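Local coordinates for protein thermosome subunit (Methanococcoides burtonii, PDB 3AQ1) that probably binds and hydrolyses ATP and assists the folding of other proteins, as a group II chaperonin of the TCP-1 family, at residues K130-I135 with H347-V352; E122-L127 with D339-D344. One frame throughout, in Å; residues are numbered along the deposited sequence.

Contact 1 of 2, residues K130-I135 with H347-V352; sequences KAVRSI and HVVGVV
Val132 and Val349 meet where the end of helix 121-132 reaches the long helix 332-355, a buried helix-helix contact in the intermediate domain of the group II chaperonin fold. Both valines direct their beta carbons toward the opposing segment. Set at a slant to each other, the two side chains meet through their CG1 methyls: Val132 CG1 lies 3.9 Å from Val349 CG1. In both residues this CG1 branch is the one anti to the backbone N, at chi1 161° in Val132 and -180° in Val349. The second methyl of Val132, CG2, comes to 4.4 Å from the N of Gly350, the residue after Val349. With no side chain at Gly350, the helix backbone itself is what Val132 CG2 approaches, and the closest pair of alpha carbons, Val132 CA and Gly350 CA, is 6.5 Å apart. Compact branched valines, with no polar group to satisfy, fit a site this enclosed. Leu346, before this segment on helix 332-355, and Ile353, after it, also touch Val132, while Val349 packs on Leu104 and Ala108 of helix 101-109, linking three helices. Beyond Val132 the chain leaves this interface: Arg133 turns its end away and forms a salt bridge with Glu101, and Val132 to Ile135 make a type I beta turn. Ser134 lies in that turn, where its short hydroxyl can fold back on the backbone; Ser134 N donates to Ala131 O at 3.0 Å, and Ser134 OG adds a weak bond to the same oxygen at 3.3 Å.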
loop_
_atom_site.group_PDB
_atom_site.type_symbol
_atom_site.label_atom_id
_atom_site.label_comp_id
_atom_site.label_asym_id
_atom_site.label_seq_id
_atom_site.Cartn_x
_atom_site.Cartn_y
_atom_site.Cartn_z
ATOM N N LYS A 130 -5.602 2.545 -12.946
ATOM C CA LYS A 130 -6.955 3.058 -13.071
ATOM C C LYS A 130 -7.724 2.997 -11.744
ATOM O O LYS A 130 -8.564 3.849 -11.467
ATOM C CB LYS A 130 -7.673 2.269 -14.151
ATOM C CG LYS A 130 -9.116 2.618 -14.353
ATOM C CD LYS A 130 -9.645 1.900 -15.581
ATOM C CE LYS A 130 -11.131 2.133 -15.789
ATOM N NZ LYS A 130 -11.640 1.294 -16.919
ATOM N N ALA A 131 -7.435 1.981 -10.937
ATOM C CA ALA A 131 -8.048 1.813 -9.628
ATOM C C ALA A 131 -7.468 2.829 -8.653
ATOM O O ALA A 131 -8.207 3.577 -8.007
ATOM C CB ALA A 131 -7.810 0.398 -9.115
ATOM N N VAL A 132 -6.141 2.856 -8.555
ATOM C CA VAL A 132 -5.463 3.784 -7.668
ATOM C C VAL A 132 -5.826 5.216 -8.003
ATOM O O VAL A 132 -6.273 5.953 -7.138
ATOM C CB VAL A 132 -3.940 3.613 -7.707
ATOM C CG1 VAL A 132 -3.253 4.851 -7.169
ATOM C CG2 VAL A 132 -3.544 2.409 -6.886
ATOM N N ARG A 133 -5.662 5.598 -9.266
ATOM C CA ARG A 133 -6.006 6.955 -9.706
ATOM C C ARG A 133 -7.403 7.390 -9.303
ATOM O O ARG A 133 -7.693 8.581 -9.283
ATOM C CB ARG A 133 -5.853 7.112 -11.223
ATOM C CG ARG A 133 -4.447 7.441 -11.653
ATOM C CD ARG A 133 -4.325 7.465 -13.147
ATOM N NE ARG A 133 -5.108 8.538 -13.744
ATOM C CZ ARG A 133 -4.807 9.097 -14.911
ATOM N NH1 ARG A 133 -3.740 8.679 -15.590
ATOM N NH2 ARG A 133 -5.563 10.074 -15.397
ATOM N N SER A 134 -8.270 6.435 -8.992
ATOM C CA SER A 134 -9.673 6.757 -8.789
ATOM C C SER A 134 -10.043 6.845 -7.310
ATOM O O SER A 134 -11.175 7.167 -6.967
ATOM C CB SER A 134 -10.567 5.768 -9.549
ATOM O OG SER A 134 -11.194 4.832 -8.696
ATOM N N ILE A 135 -9.078 6.569 -6.437
ATOM C CA ILE A 135 -9.267 6.772 -5.009
ATOM C C ILE A 135 -8.268 7.781 -4.437
ATOM O O ILE A 135 -8.122 7.886 -3.216
ATOM C CB ILE A 135 -9.130 5.455 -4.219
ATOM C CG1 ILE A 135 -7.703 4.907 -4.335
ATOM C CG2 ILE A 135 -10.143 4.441 -4.701
ATOM C CD1 ILE A 135 -7.284 4.099 -3.163
ATOM N N HIS A 347 -0.485 -1.063 -3.783
ATOM C CA HIS A 347 0.304 -0.461 -2.705
ATOM C C HIS A 347 1.507 0.342 -3.181
ATOM O O HIS A 347 1.669 1.494 -2.782
ATOM C CB HIS A 347 0.740 -1.525 -1.695
ATOM C CG HIS A 347 -0.360 -1.950 -0.769
ATOM N ND1 HIS A 347 -0.533 -1.401 0.484
ATOM C CD2 HIS A 347 -1.359 -2.854 -0.922
ATOM C CE1 HIS A 347 -1.579 -1.961 1.067
ATOM N NE2 HIS A 347 -2.099 -2.845 0.234
ATOM N N VAL A 348 2.344 -0.259 -4.025
ATOM C CA VAL A 348 3.519 0.434 -4.546
ATOM C C VAL A 348 3.115 1.735 -5.237
ATOM O O VAL A 348 3.676 2.795 -4.975
ATOM C CB VAL A 348 4.344 -0.434 -5.530
ATOM C CG1 VAL A 348 5.610 0.290 -5.909
ATOM C CG2 VAL A 348 4.691 -1.764 -4.901
ATOM N N VAL A 349 2.141 1.657 -6.123
ATOM C CA VAL A 349 1.659 2.860 -6.787
ATOM C C VAL A 349 1.070 3.894 -5.802
ATOM O O VAL A 349 1.342 5.096 -5.905
ATOM C CB VAL A 349 0.663 2.505 -7.881
ATOM C CG1 VAL A 349 0.166 3.770 -8.583
ATOM C CG2 VAL A 349 1.327 1.562 -8.863
ATOM N N GLY A 350 0.275 3.421 -4.846
ATOM C CA GLY A 350 -0.240 4.284 -3.800
ATOM C C GLY A 350 0.874 5.024 -3.085
ATOM O O GLY A 350 0.869 6.248 -2.982
ATOM N N VAL A 351 1.849 4.271 -2.594
ATOM C CA VAL A 351 2.954 4.849 -1.847
ATOM C C VAL A 351 3.802 5.808 -2.681
ATOM O O VAL A 351 4.243 6.833 -2.187
ATOM C CB VAL A 351 3.836 3.755 -1.237
ATOM C CG1 VAL A 351 5.157 4.346 -0.744
ATOM C CG2 VAL A 351 3.070 3.036 -0.121
ATOM N N VAL A 352 4.025 5.486 -3.946
ATOM C CA VAL A 352 4.757 6.397 -4.814
ATOM C C VAL A 352 3.976 7.702 -5.001
ATOM O O VAL A 352 4.536 8.792 -4.867
ATOM C CB VAL A 352 5.071 5.756 -6.183
ATOM C CG1 VAL A 352 5.542 6.795 -7.168
ATOM C CG2 VAL A 352 6.108 4.666 -6.033
#

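Contact 2 of 2, residues E122-L127 with D339-D344; sequences EKLSAL and DHALND
Leu124 reaches across from helix 121-132 to Ala341 and Leu342 of helix 332-355. Just before it, Lys123 stays on the exposed side of its helix, where its long chain carries NZ to a salt bridge with Asp162. At Leu124 the CG is anti to the backbone N (chi1 -163°), which extends the branched end toward the other helix. There the two methyls divide the work: CD2 meets Ala341 CB at 3.6 Å, and CD1 faces Leu342 CB at 4.3 Å. Alanine suits its place because a single methyl leaves the leucine room to approach the helix surface, with Leu124 CD2 lying 3.8 Å from the backbone N of Leu342. This is an apolar contact between two helices of the chaperonin intermediate domain, and Ile112 and Ile161 also touch Leu124. Next comes Ser125, which points away from the contact and turns its hydroxyl back to its own helix, bonding Lys121 O. One turn beyond Leu124, Leu127 again directs its beta carbon toward helix 332-355, but more loosely: its CG stays 4.7 Å from Leu342 CD1. Leu327 of strand 323-329 touches both Leu127 and Leu342.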
loop_
_atom_site.group_PDB
_atom_site.type_symbol
_atom_site.label_atom_id
_atom_site.label_comp_id
_atom_site.label_asym_id
_atom_site.label_seq_id
_atom_site.Cartn_x
_atom_site.Cartn_y
_atom_site.Cartn_z
ATOM N N GLU A 122 1.144 -6.147 -18.744
ATOM C CA GLU A 122 0.581 -4.910 -19.279
ATOM C C GLU A 122 -0.812 -4.605 -18.727
ATOM O O GLU A 122 -1.059 -3.511 -18.226
ATOM C CB GLU A 122 0.528 -4.953 -20.809
ATOM C CG GLU A 122 1.884 -5.084 -21.491
ATOM C CD GLU A 122 2.445 -6.509 -21.488
ATOM O OE1 GLU A 122 1.679 -7.484 -21.292
ATOM O OE2 GLU A 122 3.668 -6.648 -21.702
ATOM N N LYS A 123 -1.717 -5.576 -18.831
ATOM C CA LYS A 123 -3.119 -5.381 -18.460
ATOM C C LYS A 123 -3.337 -5.203 -16.962
ATOM O O LYS A 123 -4.171 -4.401 -16.548
ATOM C CB LYS A 123 -4.003 -6.522 -18.984
ATOM C CG LYS A 123 -4.265 -6.504 -20.495
ATOM C CD LYS A 123 -4.810 -7.858 -20.967
ATOM C CE LYS A 123 -4.923 -7.976 -22.490
ATOM N NZ LYS A 123 -5.263 -9.378 -22.896
ATOM N N LEU A 124 -2.602 -5.946 -16.144
ATOM C CA LEU A 124 -2.741 -5.779 -14.704
ATOM C C LEU A 124 -2.190 -4.421 -14.244
ATOM O O LEU A 124 -2.659 -3.844 -13.266
ATOM C CB LEU A 124 -2.072 -6.919 -13.948
ATOM C CG LEU A 124 -2.545 -7.018 -12.503
ATOM C CD1 LEU A 124 -4.050 -7.320 -12.451
ATOM C CD2 LEU A 124 -1.758 -8.062 -11.764
ATOM N N SER A 125 -1.207 -3.907 -14.965
ATOM C CA SER A 125 -0.641 -2.603 -14.650
ATOM C C SER A 125 -1.655 -1.491 -14.908
ATOM O O SER A 125 -1.843 -0.590 -14.091
ATOM C CB SER A 125 0.626 -2.366 -15.475
ATOM O OG SER A 125 1.637 -3.268 -15.091
ATOM N N ALA A 126 -2.297 -1.572 -16.065
ATOM C CA ALA A 126 -3.359 -0.660 -16.435
ATOM C C ALA A 126 -4.467 -0.664 -15.391
ATOM O O ALA A 126 -4.977 0.379 -14.998
ATOM C CB ALA A 126 -3.914 -1.042 -17.788
ATOM N N LEU A 127 -4.839 -1.853 -14.953
ATOM C CA LEU A 127 -5.919 -2.002 -14.004
ATOM C C LEU A 127 -5.512 -1.379 -12.671
ATOM O O LEU A 127 -6.288 -0.635 -12.075
ATOM C CB LEU A 127 -6.278 -3.484 -13.849
ATOM C CG LEU A 127 -7.436 -3.841 -12.939
ATOM C CD1 LEU A 127 -8.603 -2.948 -13.277
ATOM C CD2 LEU A 127 -7.792 -5.301 -13.115
ATOM N N ASP A 339 -4.832 -11.577 -7.930
ATOM C CA ASP A 339 -5.150 -10.871 -6.699
ATOM C C ASP A 339 -3.901 -10.529 -5.892
ATOM O O ASP A 339 -3.725 -9.378 -5.495
ATOM C CB ASP A 339 -6.154 -11.633 -5.838
ATOM C CG ASP A 339 -6.365 -10.980 -4.481
ATOM O OD1 ASP A 339 -7.325 -10.200 -4.339
ATOM O OD2 ASP A 339 -5.562 -11.229 -3.554
ATOM N N HIS A 340 -3.036 -11.507 -5.639
ATOM C CA HIS A 340 -1.806 -11.225 -4.886
ATOM C C HIS A 340 -0.998 -10.158 -5.618
ATOM O O HIS A 340 -0.577 -9.157 -5.027
ATOM C CB HIS A 340 -0.976 -12.489 -4.645
ATOM C CG HIS A 340 -1.586 -13.434 -3.650
ATOM N ND1 HIS A 340 -2.741 -14.145 -3.904
ATOM C CD2 HIS A 340 -1.196 -13.791 -2.402
ATOM C CE1 HIS A 340 -3.038 -14.894 -2.857
ATOM N NE2 HIS A 340 -2.115 -14.698 -1.932
ATOM N N ALA A 341 -0.828 -10.346 -6.920
ATOM C CA ALA A 341 -0.070 -9.388 -7.697
ATOM C C ALA A 341 -0.664 -7.966 -7.578
ATOM O O ALA A 341 0.016 -7.039 -7.121
ATOM C CB ALA A 341 0.027 -9.842 -9.139
ATOM N N LEU A 342 -1.930 -7.812 -7.969
ATOM C CA LEU A 342 -2.650 -6.537 -7.852
ATOM C C LEU A 342 -2.495 -5.878 -6.480
ATOM O O LEU A 342 -2.222 -4.681 -6.392
ATOM C CB LEU A 342 -4.140 -6.732 -8.176
ATOM C CG LEU A 342 -5.115 -5.558 -8.206
ATOM C CD1 LEU A 342 -4.716 -4.497 -9.214
ATOM C CD2 LEU A 342 -6.451 -6.119 -8.552
ATOM N N ASN A 343 -2.669 -6.652 -5.409
ATOM C CA ASN A 343 -2.491 -6.098 -4.074
ATOM C C ASN A 343 -1.134 -5.422 -3.933
ATOM O O ASN A 343 -1.047 -4.319 -3.434
ATOM C CB ASN A 343 -2.702 -7.153 -2.984
ATOM C CG ASN A 343 -3.984 -6.933 -2.210
ATOM O OD1 ASN A 343 -4.230 -5.837 -1.698
ATOM N ND2 ASN A 343 -4.815 -7.972 -2.119
ATOM N N ASP A 344 -0.070 -6.068 -4.396
ATOM C CA ASP A 344 1.241 -5.446 -4.309
ATOM C C ASP A 344 1.337 -4.193 -5.161
ATOM O O ASP A 344 1.780 -3.149 -4.685
ATOM C CB ASP A 344 2.342 -6.425 -4.690
ATOM C CG ASP A 344 2.554 -7.482 -3.649
ATOM O OD1 ASP A 344 2.225 -7.227 -2.474
ATOM O OD2 ASP A 344 3.043 -8.573 -4.011
#

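Overall arrangement
Both contacts join the same two helices, 121-132 and 332-355, and their centres lie 11 Å apart. Along the chain the segments alternate: 122-127, 130-135, then 339-344 and 347-352. Both helices advance from contact 2 to contact 1, although they cross at a steep angle; contact 2 uses the earlier part of each helix and contact 1 the later. Between the paired segments come 211 residues, which include the mixed seven-stranded sheet. In the group II chaperonin fold this excursion takes in the apical domain. Both contacts lie in the intermediate domain, which joins the apical and equatorial domains, and bring together its two chain portions.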